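Local coordinates for protein flagellin hook IN motif family (Aeromonas hydrophila subsp. hydrophila, PDB 6XI1) that forms tandem beta-sandwich repeats with bound calcium, probably making up the extender region that carries a bacterial RTX adhesin out to its target, at residues A[26-31]-A[49-54]; A[76-81]-A[108-113]; A[147-152]-A[193-198]; A[135-140]-A[222-227]; A[280-285]-A[318-323]. All blocks are in the same frame, centred on the assembly; numbering follows the deposited sequence.

Contact 1 of 5, residues A[26-31]-A[49-54]; sequences VITGSD and TLSVTD. With CA (calcium ion), chain K.
The flat groups that meet between Val-26 to Ser-30 and Thr-49 to Thr-53 are peptide groups, joined at their N-H and C=O edges as an antiparallel ladder, with side chains on the two faces. Val-26 and Thr-53 exchange two bonds, as do Thr-28 and Ser-51, where Ser-51 N reaches Thr-28 O at 2.8 Å. The face carrying Val-26, Thr-28, Ser-51 and Thr-53 is exposed, and the three hydroxyl residues among them suit a face open to water. Thr-28 OG1 and Ser-51 OG make a weak hydrogen bond of 3.2 Å, and a water bridges Thr-28 OG1 (2.7 Å) to Val-26 O. On the other face branched aliphatics lie inward: Ile-27 turns CG1 beside its backbone N (chi1 -57°), which sets it alongside Val-52 CG2 at 4.1 Å, while its CG2 meets Leu-50 CD1, also at 4.1 Å. Gly-29 suits its place because at phi 108° a side chain would be jammed against the preceding carbonyl O, and would also run into Thr-49 O. Past it, Ser-30 N still holds Thr-49 O at 3.0 Å. At the far end Asp-54 grips a calcium ion with both oxygens, joined by Asn-22, Asp-23, Asp-56 and Glu-60. The pair forms the hairpin of strands 26-36 and 43-53; strand 85-91 flanks it, with Trp-86 bonded to Ser-30 O, and strand 117-125 supplies His-118, which holds the Asp-31 carboxylate.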
# COMPACT_ATOMS: atom_id res chain seq x y z
N VAL A 26 73.10 -39.46 37.74
CA VAL A 26 72.15 -39.95 36.70
C VAL A 26 70.75 -39.59 37.22
O VAL A 26 70.36 -40.03 38.33
CB VAL A 26 72.34 -41.45 36.36
CG1 VAL A 26 72.29 -42.32 37.61
CG2 VAL A 26 71.34 -41.97 35.33
N ILE A 27 70.10 -38.68 36.51
CA ILE A 27 68.73 -38.18 36.83
C ILE A 27 67.79 -38.81 35.81
O ILE A 27 68.08 -38.75 34.61
CB ILE A 27 68.68 -36.64 36.80
CG1 ILE A 27 69.69 -36.03 37.77
CG2 ILE A 27 67.25 -36.16 37.09
CD1 ILE A 27 69.97 -34.57 37.53
N THR A 28 66.73 -39.43 36.28
CA THR A 28 65.73 -40.16 35.45
C THR A 28 64.36 -39.93 36.07
O THR A 28 64.30 -39.24 37.11
CB THR A 28 66.08 -41.65 35.38
OG1 THR A 28 66.14 -42.10 36.73
CG2 THR A 28 67.38 -41.95 34.67
N GLY A 29 63.32 -40.54 35.50
CA GLY A 29 61.93 -40.47 36.00
C GLY A 29 61.06 -39.61 35.08
O GLY A 29 61.42 -39.44 33.89
N SER A 30 59.98 -39.03 35.60
CA SER A 30 59.05 -38.21 34.78
C SER A 30 59.64 -36.80 34.65
O SER A 30 59.85 -36.10 35.67
CB SER A 30 57.61 -38.23 35.26
OG SER A 30 57.52 -38.34 36.65
N ASP A 31 59.96 -36.43 33.42
CA ASP A 31 60.51 -35.08 33.10
C ASP A 31 59.66 -34.41 32.01
O ASP A 31 60.21 -33.55 31.32
CB ASP A 31 61.97 -35.19 32.65
CG ASP A 31 62.20 -36.15 31.50
OD1 ASP A 31 61.23 -36.64 30.92
OD2 ASP A 31 63.38 -36.37 31.17
N THR A 49 57.86 -37.00 39.41
CA THR A 49 59.00 -37.28 40.32
C THR A 49 60.20 -37.67 39.48
O THR A 49 60.09 -38.56 38.58
CB THR A 49 58.61 -38.27 41.42
OG1 THR A 49 57.62 -37.67 42.26
CG2 THR A 49 59.80 -38.67 42.28
N LEU A 50 61.30 -36.99 39.75
CA LEU A 50 62.64 -37.36 39.24
C LEU A 50 63.35 -38.15 40.33
O LEU A 50 63.15 -37.80 41.54
CB LEU A 50 63.44 -36.10 38.92
CG LEU A 50 62.94 -35.29 37.72
CD1 LEU A 50 63.75 -34.00 37.60
CD2 LEU A 50 63.02 -36.09 36.44
N SER A 51 64.14 -39.12 39.92
CA SER A 51 65.05 -39.84 40.84
C SER A 51 66.50 -39.60 40.42
O SER A 51 66.79 -39.38 39.23
CB SER A 51 64.70 -41.29 40.91
OG SER A 51 64.78 -41.86 39.63
N VAL A 52 67.39 -39.61 41.41
CA VAL A 52 68.82 -39.29 41.19
C VAL A 52 69.65 -40.30 41.96
O VAL A 52 69.36 -40.52 43.14
CB VAL A 52 69.12 -37.85 41.62
CG1 VAL A 52 68.56 -37.53 43.00
CG2 VAL A 52 70.61 -37.53 41.50
N THR A 53 70.61 -40.93 41.28
CA THR A 53 71.70 -41.73 41.89
C THR A 53 73.01 -41.01 41.58
O THR A 53 73.16 -40.46 40.46
CB THR A 53 71.68 -43.17 41.37
OG1 THR A 53 72.16 -43.18 40.03
CG2 THR A 53 70.31 -43.82 41.41
N ASP A 54 73.94 -41.02 42.53
CA ASP A 54 75.26 -40.36 42.37
C ASP A 54 76.35 -41.31 42.90
O ASP A 54 76.29 -41.64 44.08
CB ASP A 54 75.28 -39.01 43.08
CG ASP A 54 76.35 -38.08 42.52
OD1 ASP A 54 77.50 -38.55 42.34
OD2 ASP A 54 76.01 -36.92 42.22
CA CA K . 78.64 -36.56 41.70
O HOH W 1 68.39 -42.07 38.29
O HOH W 2 56.10 -39.35 38.39

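Contact 2 of 5, residues A[76-81]-A[108-113]; sequences GSLTIT and FTVASV
Leu-78 and Phe-108 meet through different choices of first torsion: the leucine CG swings away from its own N (chi1 -179°), whereas the phenylalanine ring folds back beside its N (chi1 -56°). The phenylalanine torsion brings one ring face under Leu-78 CB, 3.5 Å from Phe-108 CG; the leucine torsion carries CD2 on to Val-110. Leu-78 CB makes a CH-pi contact, 3.9 Å from the Phe-108 ring centroid and 26° off the normal, displaced toward the rim. Gly-76 O lies near the ring plane at the edge, 3.7 Å from Phe-108 CE2; a glycine brings bare backbone close to the ring, and its N is held by Glu-106. No hydrogen bond joins the two strands, whose axes run nearly parallel 8.1 Å apart. Strand 66-70 stands between them in the sheet order, and the curling of the sheet turns their side chains toward each other, so that they fill the interior of the beta-sandwich. Further along, Val-110 serves two partners with one methyl: its CG1 touches Leu-78 CD2 and Ile-80 CG2, each at 3.8 Å. Both neighbours cross the valine at about a right angle. Compact branched residues suit this layer, where short, stiff side chains must interlock between close backbones. Ile-80 also reaches Val-110 CG1 with its CD1, at 3.9 Å, and Phe-63, from a loop, packs on Ile-80.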
# COMPACT_ATOMS: atom_id res chain seq x y z
N GLY A 76 54.53 -20.22 33.18
CA GLY A 76 54.37 -21.05 34.39
C GLY A 76 55.65 -21.02 35.22
O GLY A 76 56.63 -20.35 34.83
N SER A 77 55.65 -21.76 36.32
CA SER A 77 56.85 -21.91 37.18
C SER A 77 56.89 -23.36 37.64
O SER A 77 55.82 -24.03 37.66
CB SER A 77 56.82 -20.94 38.31
OG SER A 77 55.70 -21.16 39.15
N LEU A 78 58.09 -23.86 37.93
CA LEU A 78 58.25 -25.24 38.45
C LEU A 78 59.07 -25.18 39.75
O LEU A 78 60.08 -24.47 39.76
CB LEU A 78 58.93 -26.06 37.36
CG LEU A 78 59.16 -27.53 37.71
CD1 LEU A 78 58.96 -28.40 36.50
CD2 LEU A 78 60.56 -27.72 38.30
N THR A 79 58.59 -25.82 40.81
CA THR A 79 59.37 -26.03 42.07
C THR A 79 59.69 -27.52 42.20
O THR A 79 58.90 -28.33 41.72
CB THR A 79 58.64 -25.48 43.29
OG1 THR A 79 57.52 -26.33 43.52
CG2 THR A 79 58.15 -24.06 43.15
N ILE A 80 60.82 -27.87 42.81
CA ILE A 80 61.20 -29.28 43.08
C ILE A 80 61.63 -29.41 44.56
O ILE A 80 62.19 -28.45 45.10
CB ILE A 80 62.28 -29.76 42.09
CG1 ILE A 80 62.39 -31.29 42.07
CG2 ILE A 80 63.62 -29.09 42.35
CD1 ILE A 80 63.10 -31.87 40.87
N THR A 81 61.26 -30.52 45.19
CA THR A 81 61.70 -30.88 46.57
C THR A 81 63.07 -31.57 46.51
O THR A 81 63.45 -32.07 45.43
CB THR A 81 60.67 -31.77 47.29
OG1 THR A 81 60.73 -33.03 46.62
CG2 THR A 81 59.26 -31.24 47.26
N PHE A 108 62.12 -26.26 32.24
CA PHE A 108 62.64 -25.85 33.56
C PHE A 108 63.84 -26.74 33.86
O PHE A 108 63.78 -27.97 33.62
CB PHE A 108 61.56 -25.89 34.63
CG PHE A 108 60.36 -25.06 34.27
CD1 PHE A 108 59.41 -25.53 33.39
CD2 PHE A 108 60.23 -23.78 34.78
CE1 PHE A 108 58.32 -24.74 33.04
CE2 PHE A 108 59.13 -23.00 34.45
CZ PHE A 108 58.18 -23.48 33.59
N THR A 109 64.91 -26.11 34.30
CA THR A 109 66.19 -26.80 34.60
C THR A 109 66.25 -27.01 36.10
O THR A 109 66.09 -26.03 36.84
CB THR A 109 67.38 -26.02 34.02
OG1 THR A 109 67.22 -26.02 32.61
CG2 THR A 109 68.70 -26.65 34.40
N VAL A 110 66.42 -28.26 36.53
CA VAL A 110 66.63 -28.60 37.98
C VAL A 110 68.04 -29.19 38.12
O VAL A 110 68.60 -29.65 37.09
CB VAL A 110 65.54 -29.54 38.52
CG1 VAL A 110 64.17 -28.86 38.55
CG2 VAL A 110 65.47 -30.84 37.75
N ALA A 111 68.57 -29.24 39.34
CA ALA A 111 69.96 -29.69 39.63
C ALA A 111 70.03 -30.54 40.91
O ALA A 111 69.30 -30.23 41.90
CB ALA A 111 70.89 -28.50 39.73
N SER A 112 70.92 -31.55 40.85
CA SER A 112 71.55 -32.31 41.98
C SER A 112 72.14 -31.35 43.02
O SER A 112 72.53 -30.25 42.60
CB SER A 112 72.70 -33.17 41.48
OG SER A 112 72.36 -34.06 40.43
N VAL A 113 72.33 -31.81 44.28
CA VAL A 113 73.11 -31.08 45.34
C VAL A 113 74.46 -30.69 44.72
O VAL A 113 74.91 -29.56 44.96
CB VAL A 113 73.31 -31.91 46.63
CG1 VAL A 113 74.24 -31.20 47.60
CG2 VAL A 113 72.00 -32.23 47.33

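Contact 3 of 5, residues A[147-152]-A[193-198]; sequences NPTLTE and TYNVDN. With CA (calcium ion), chain N.
A cis peptide bond precedes Pro-148, and just after this kink the proline carbonyl O accepts Asn-198 N at 2.8 Å, closing the end of an antiparallel ladder. Proline is the residue type most tolerant of a cis bond, which suits it to this bend. From there strands 149-159 and 191-197 pair regularly: Leu-150 and Val-196 exchange two backbone bonds, as do Glu-152 and Tyr-194. One face is polar. Thr-151 OG1 donates to Asn-195 OD1 at 2.9 Å, in the plane of the amide carbonyl, because both side chains turn beside their own backbone N (chi1 -59° for the threonine) and stand side by side. On the other face Leu-150 CB packs on Val-196 CG1 at 3.8 Å. Just past the strand end, Leu-150 CD2 lies 3.6 Å from the amide oxygen OD1 of Asn-198. Buried Asn-198 has its ND2 held by Asp-144 and its backbone O by Gln-202; both partners bind another calcium ion, so this asparagine is a second-shell residue. Glu-152 starts on the inner face, then bends at chi2 (74°) away from Tyr-194, bringing OE1 to a calcium ion at 2.6 Å while OE2 receives a ligand water at 2.7 Å. Five waters, this one oxygen and Ala-140 O surround the ion; a single carboxylate oxygen among so many waters implies, probably, a looser grip than carboxylate-rich sites give.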
# COMPACT_ATOMS: atom_id res chain seq x y z
N ASN A 147 13.83 2.69 -4.53
CA ASN A 147 13.43 1.82 -5.66
C ASN A 147 14.62 1.77 -6.61
O ASN A 147 15.12 2.84 -6.95
CB ASN A 147 12.17 2.42 -6.29
CG ASN A 147 11.45 1.42 -7.18
OD1 ASN A 147 11.26 1.68 -8.36
ND2 ASN A 147 11.10 0.28 -6.61
N PRO A 148 15.01 0.61 -7.16
CA PRO A 148 14.28 -0.66 -6.98
C PRO A 148 14.65 -1.46 -5.70
O PRO A 148 14.07 -2.50 -5.46
CB PRO A 148 14.70 -1.43 -8.25
CG PRO A 148 16.15 -0.98 -8.47
CD PRO A 148 16.12 0.50 -8.12
N THR A 149 15.65 -1.03 -4.96
CA THR A 149 16.20 -1.77 -3.80
C THR A 149 15.97 -0.99 -2.50
O THR A 149 16.21 0.22 -2.53
CB THR A 149 17.71 -1.98 -3.95
OG1 THR A 149 17.81 -2.68 -5.18
CG2 THR A 149 18.32 -2.79 -2.85
N LEU A 150 15.55 -1.69 -1.45
CA LEU A 150 15.51 -1.16 -0.06
C LEU A 150 16.79 -1.63 0.64
O LEU A 150 17.17 -2.82 0.55
CB LEU A 150 14.30 -1.66 0.71
CG LEU A 150 12.98 -1.57 -0.03
CD1 LEU A 150 11.87 -2.03 0.85
CD2 LEU A 150 12.72 -0.17 -0.54
N THR A 151 17.46 -0.74 1.35
CA THR A 151 18.79 -1.04 1.93
C THR A 151 18.82 -0.61 3.38
O THR A 151 18.31 0.47 3.69
CB THR A 151 19.94 -0.37 1.16
OG1 THR A 151 19.82 -0.88 -0.17
CG2 THR A 151 21.31 -0.70 1.70
N GLU A 152 19.42 -1.45 4.20
CA GLU A 152 19.76 -1.15 5.60
C GLU A 152 21.22 -1.54 5.81
O GLU A 152 21.67 -2.59 5.32
CB GLU A 152 18.81 -1.94 6.51
CG GLU A 152 19.00 -1.66 7.97
CD GLU A 152 18.47 -0.31 8.45
OE1 GLU A 152 18.39 0.64 7.64
OE2 GLU A 152 18.11 -0.25 9.61
N THR A 193 25.29 -5.23 5.11
CA THR A 193 24.35 -4.56 4.23
C THR A 193 23.21 -5.55 3.96
O THR A 193 23.54 -6.65 3.49
CB THR A 193 25.03 -4.16 2.91
OG1 THR A 193 26.11 -3.30 3.20
CG2 THR A 193 24.09 -3.43 1.98
N TYR A 194 22.00 -5.16 4.26
CA TYR A 194 20.75 -5.89 3.87
C TYR A 194 20.16 -5.18 2.67
O TYR A 194 20.01 -3.94 2.66
CB TYR A 194 19.75 -5.87 5.03
CG TYR A 194 18.38 -6.41 4.68
CD1 TYR A 194 18.09 -7.77 4.78
CD2 TYR A 194 17.38 -5.55 4.27
CE1 TYR A 194 16.84 -8.25 4.39
CE2 TYR A 194 16.15 -6.03 3.87
CZ TYR A 194 15.85 -7.37 4.01
OH TYR A 194 14.57 -7.80 3.68
N ASN A 195 19.69 -5.98 1.69
CA ASN A 195 19.05 -5.45 0.48
C ASN A 195 17.83 -6.33 0.23
O ASN A 195 17.93 -7.60 0.36
CB ASN A 195 19.95 -5.47 -0.76
CG ASN A 195 21.19 -4.63 -0.63
OD1 ASN A 195 21.08 -3.42 -0.52
ND2 ASN A 195 22.35 -5.26 -0.58
N VAL A 196 16.75 -5.69 -0.10
CA VAL A 196 15.55 -6.41 -0.61
C VAL A 196 15.01 -5.64 -1.81
O VAL A 196 14.99 -4.41 -1.86
CB VAL A 196 14.53 -6.67 0.50
CG1 VAL A 196 13.96 -5.39 1.06
CG2 VAL A 196 13.39 -7.60 0.02
N ASP A 197 14.51 -6.41 -2.79
CA ASP A 197 13.84 -5.81 -3.95
C ASP A 197 12.51 -5.19 -3.46
O ASP A 197 11.68 -5.91 -2.91
CB ASP A 197 13.58 -6.88 -5.01
CG ASP A 197 14.86 -7.42 -5.70
OD1 ASP A 197 15.96 -6.87 -5.48
OD2 ASP A 197 14.74 -8.35 -6.50
N ASN A 198 12.29 -3.92 -3.75
CA ASN A 198 11.05 -3.19 -3.39
C ASN A 198 9.84 -3.85 -4.04
O ASN A 198 8.79 -3.90 -3.39
CB ASN A 198 11.13 -1.74 -3.83
CG ASN A 198 10.01 -0.89 -3.30
OD1 ASN A 198 9.62 -1.04 -2.14
ND2 ASN A 198 9.57 0.03 -4.14
CA CA N . 16.17 1.99 7.80
O HOH W 3 16.59 1.75 5.42
O HOH W 4 16.97 2.15 10.10
O HOH W 5 14.01 2.76 6.70
O HOH W 6 17.39 4.03 7.63
O HOH W 7 14.63 3.01 9.25

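Contact 4 of 5, residues A[135-140]-A[222-227]; sequences GSDTGA and TTHTVT. With CA (calcium ion), chain N.
Asp-137 makes the first touch with residues 222-227, and it does so with both side chain and backbone. Its CG sits between the backbone N and the carbonyl carbon (chi1 59°), which aims OD2 at His-224 NE2, the donor, 2.8 Å away. The anti lone pair of OD2 is used, and carboxylate and imidazole planes are only 13° apart; the bond probably helps hold both groups in this rotation, and the negative carboxylate would probably favour a protonated imidazole. Leu-156 of strand 149-159 packs on both residues. Asp-137 CB meanwhile rests on Thr-225 O at 3.4 Å. The backbone O of Asp-137 takes Thr-227 N at 2.9 Å, the donor standing above the carbonyl plane. A water also donates to that oxygen, donates to Thr-225 O and lies 2.7 Å from Thr-227 OG1, so a threonine suits the spot by holding the bridge. Thr-138 follows, its CA 3.2 Å from Thr-227 O, which is at the same time bonded by Gly-139 N at 3.0 Å. The bare CA of Gly-139 lets the Glu-152 carboxylate come close. Ala-140, next along, offers its carbonyl O to a calcium ion at 2.4 Å. Parallel pairing of the first strand, past its break, with the last one is the way a cadherin-like beta-sandwich closes: strand 132-142 begins beside strand 149-159 and crosses over to strand 223-231.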
# COMPACT_ATOMS: atom_id res chain seq x y z
N GLY A 135 27.28 -4.83 18.81
CA GLY A 135 27.08 -3.75 17.84
C GLY A 135 25.67 -3.83 17.30
O GLY A 135 24.81 -4.42 17.97
N SER A 136 25.46 -3.29 16.11
CA SER A 136 24.14 -3.14 15.47
C SER A 136 23.67 -4.47 14.91
O SER A 136 24.28 -4.95 13.93
CB SER A 136 24.16 -2.08 14.42
OG SER A 136 22.86 -1.99 13.86
N ASP A 137 22.64 -5.07 15.51
CA ASP A 137 22.16 -6.39 15.05
C ASP A 137 20.67 -6.33 14.73
O ASP A 137 20.02 -7.41 14.67
CB ASP A 137 22.49 -7.49 16.04
CG ASP A 137 21.92 -7.32 17.43
OD1 ASP A 137 21.12 -6.40 17.64
OD2 ASP A 137 22.32 -8.12 18.30
N THR A 138 20.14 -5.13 14.57
CA THR A 138 18.74 -4.93 14.14
C THR A 138 18.70 -3.82 13.11
O THR A 138 19.59 -2.98 13.10
CB THR A 138 17.76 -4.62 15.29
OG1 THR A 138 18.14 -3.35 15.79
CG2 THR A 138 17.78 -5.66 16.39
N GLY A 139 17.71 -3.87 12.24
CA GLY A 139 17.47 -2.82 11.26
C GLY A 139 16.06 -2.95 10.67
O GLY A 139 15.33 -3.90 11.03
N ALA A 140 15.67 -1.91 9.93
CA ALA A 140 14.30 -1.65 9.48
C ALA A 140 14.37 -1.04 8.10
O ALA A 140 15.23 -0.21 7.83
CB ALA A 140 13.59 -0.74 10.44
N THR A 222 31.74 -18.92 15.75
CA THR A 222 30.80 -18.25 16.67
C THR A 222 29.78 -17.45 15.85
O THR A 222 30.18 -16.68 14.94
CB THR A 222 31.50 -17.30 17.65
OG1 THR A 222 32.55 -17.97 18.36
CG2 THR A 222 30.51 -16.74 18.64
N THR A 223 28.49 -17.60 16.16
CA THR A 223 27.42 -17.01 15.34
C THR A 223 26.76 -15.84 16.05
O THR A 223 26.78 -15.76 17.27
CB THR A 223 26.39 -18.05 14.85
OG1 THR A 223 25.75 -18.59 16.00
CG2 THR A 223 26.98 -19.14 13.99
N HIS A 224 26.25 -14.90 15.25
CA HIS A 224 25.34 -13.83 15.71
C HIS A 224 24.24 -13.61 14.66
O HIS A 224 24.49 -13.82 13.46
CB HIS A 224 26.11 -12.55 15.97
CG HIS A 224 25.46 -11.57 16.87
ND1 HIS A 224 25.44 -11.72 18.24
CD2 HIS A 224 24.81 -10.43 16.62
CE1 HIS A 224 24.83 -10.70 18.79
NE2 HIS A 224 24.41 -9.90 17.82
N THR A 225 23.09 -13.15 15.09
CA THR A 225 21.92 -12.91 14.22
C THR A 225 21.68 -11.41 14.04
O THR A 225 21.75 -10.61 15.03
CB THR A 225 20.71 -13.69 14.76
OG1 THR A 225 21.05 -15.08 14.70
CG2 THR A 225 19.47 -13.44 13.94
N VAL A 226 21.45 -11.00 12.81
CA VAL A 226 20.92 -9.65 12.48
C VAL A 226 19.44 -9.82 12.09
O VAL A 226 19.13 -10.66 11.23
CB VAL A 226 21.74 -8.99 11.35
CG1 VAL A 226 21.19 -7.64 10.94
CG2 VAL A 226 23.21 -8.84 11.74
N THR A 227 18.58 -9.04 12.71
CA THR A 227 17.11 -9.13 12.57
C THR A 227 16.63 -7.89 11.84
O THR A 227 16.83 -6.77 12.39
CB THR A 227 16.39 -9.27 13.91
OG1 THR A 227 16.91 -10.42 14.58
CG2 THR A 227 14.88 -9.45 13.73
CA CA N . 16.17 1.99 7.80
O HOH W 8 19.19 -9.93 16.00
O HOH W 5 14.01 2.76 6.70
O HOH W 3 16.59 1.75 5.42
O HOH W 6 17.39 4.03 7.63
O HOH W 7 14.63 3.01 9.25
O HOH W 4 16.97 2.15 10.10

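Contact 5 of 5, residues A[280-285]-A[318-323]; sequences GVASNG and ETFTVA
Ser-283 carries its OG between its own backbone N and carbonyl carbon (chi1 48°), and there the hydroxyl accepts Thr-319 N at 2.9 Å in a nearly straight bond. Since Ser-283 N also gives its hydrogen to Thr-319 O at 2.7 Å, the serine makes a two-bond pair in which the hydroxyl stands in for a backbone carbonyl as the chain leaves the ladder. The threonine answers with chi1 64°, which lays OG1 3.3 Å from Ser-283 CB. Strands 278-282 and 315-323 are antiparallel neighbours here within a cadherin-like beta-sandwich, and Val-281 and Thr-321 exchange two backbone bonds. Thr-321 has its OG1 beside the backbone N (chi1 -56°), where it shares a water with Val-281 O, the water lying 3.0 Å from each. On the inner face Phe-320 turns its ring beside its own N, and Ala-282 CB approaches CE2 obliquely to 3.4 Å; alanine's single methyl fits so close a place. Tyr-300 meets the same ring with the two planes steeply inclined. Gly-280 brings its bare CA to 4.0 Å from Val-322 CG1; a CB here would point at the other strand and be tight against Phe-320 CB. Glu-318 is extended beyond CG, which carries its buried carboxylate past the strand to Tyr-300 OH and Gly-288 N on OE1, and to Lys-316 (a salt bridge) and Leu-287 N on OE2.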
# COMPACT_ATOMS: atom_id res chain seq x y z
N GLY A 280 -22.88 5.98 -2.20
CA GLY A 280 -21.88 6.90 -2.76
C GLY A 280 -22.14 8.33 -2.25
O GLY A 280 -23.31 8.69 -2.01
N VAL A 281 -21.09 9.12 -2.11
CA VAL A 281 -21.20 10.54 -1.70
C VAL A 281 -21.52 11.33 -2.93
O VAL A 281 -20.76 11.25 -3.93
CB VAL A 281 -19.92 11.07 -1.02
CG1 VAL A 281 -20.08 12.54 -0.67
CG2 VAL A 281 -19.57 10.22 0.17
N ALA A 282 -22.68 11.97 -2.95
CA ALA A 282 -23.24 12.65 -4.14
C ALA A 282 -22.58 14.01 -4.37
O ALA A 282 -22.23 14.71 -3.41
CB ALA A 282 -24.74 12.78 -4.07
N SER A 283 -22.38 14.36 -5.62
CA SER A 283 -22.10 15.75 -6.07
C SER A 283 -23.15 16.69 -5.47
O SER A 283 -24.36 16.32 -5.35
CB SER A 283 -22.03 15.87 -7.57
OG SER A 283 -23.12 15.25 -8.22
N ASN A 284 -22.72 17.87 -5.06
CA ASN A 284 -23.69 18.88 -4.56
C ASN A 284 -24.76 19.14 -5.63
O ASN A 284 -24.43 19.32 -6.83
CB ASN A 284 -22.95 20.11 -4.04
CG ASN A 284 -22.13 19.81 -2.81
OD1 ASN A 284 -22.40 18.84 -2.09
ND2 ASN A 284 -21.04 20.55 -2.60
N GLY A 285 -26.03 19.14 -5.23
CA GLY A 285 -27.16 19.42 -6.12
C GLY A 285 -27.64 18.16 -6.81
O GLY A 285 -28.66 18.25 -7.55
N GLU A 318 -24.61 13.99 -12.63
CA GLU A 318 -24.46 13.77 -11.18
C GLU A 318 -23.34 12.76 -10.97
O GLU A 318 -23.27 11.74 -11.72
CB GLU A 318 -25.76 13.25 -10.56
CG GLU A 318 -26.91 14.15 -10.89
CD GLU A 318 -28.21 13.91 -10.12
OE1 GLU A 318 -28.45 12.76 -9.65
OE2 GLU A 318 -28.98 14.86 -10.09
N THR A 319 -22.48 13.00 -9.98
CA THR A 319 -21.37 12.08 -9.69
C THR A 319 -21.51 11.56 -8.26
O THR A 319 -22.03 12.26 -7.35
CB THR A 319 -20.01 12.74 -9.96
OG1 THR A 319 -19.88 13.83 -9.06
CG2 THR A 319 -19.90 13.26 -11.36
N PHE A 320 -21.08 10.33 -8.05
CA PHE A 320 -21.15 9.63 -6.75
C PHE A 320 -19.78 9.04 -6.47
O PHE A 320 -19.21 8.29 -7.35
CB PHE A 320 -22.24 8.57 -6.80
CG PHE A 320 -23.57 9.19 -7.10
CD1 PHE A 320 -23.95 9.47 -8.40
CD2 PHE A 320 -24.35 9.68 -6.06
CE1 PHE A 320 -25.16 10.10 -8.68
CE2 PHE A 320 -25.53 10.33 -6.33
CZ PHE A 320 -25.93 10.55 -7.64
N THR A 321 -19.23 9.35 -5.30
CA THR A 321 -17.91 8.84 -4.86
C THR A 321 -18.10 7.58 -4.03
O THR A 321 -18.81 7.64 -3.02
CB THR A 321 -17.07 9.88 -4.10
OG1 THR A 321 -16.98 10.98 -5.01
CG2 THR A 321 -15.70 9.33 -3.82
N VAL A 322 -17.50 6.47 -4.47
CA VAL A 322 -17.51 5.21 -3.70
C VAL A 322 -16.07 4.91 -3.27
O VAL A 322 -15.18 5.52 -3.81
CB VAL A 322 -18.13 4.05 -4.50
CG1 VAL A 322 -19.59 4.29 -4.81
CG2 VAL A 322 -17.33 3.74 -5.75
N ALA A 323 -15.89 4.01 -2.33
CA ALA A 323 -14.55 3.69 -1.77
C ALA A 323 -14.35 2.18 -1.64
O ALA A 323 -15.28 1.45 -1.25
CB ALA A 323 -14.40 4.38 -0.42
O HOH W 9 -19.16 12.82 -5.88

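Overall arrangement
The five contacts are spread along an elongated chain of similar seven-stranded units. Contacts 1 and 2 belong to one unit, their centres 12 Å apart, and share its interior: Leu-50 CD1 packs on Val-110 CG2 at 3.6 Å. Contact 3 is nested in the chain loop that contact 4 closes, with centres 17 Å apart; both reach the same calcium ion and its five waters, and Glu-152 OE2 probably bonds Ala-140 N at 3.0 Å. The calcium ion of contact 1 lies at the chain's N-terminal end. Contact 5 stands in a further unit, its centre about 41 Å from that of contact 3 and 110 Å from that of contact 1.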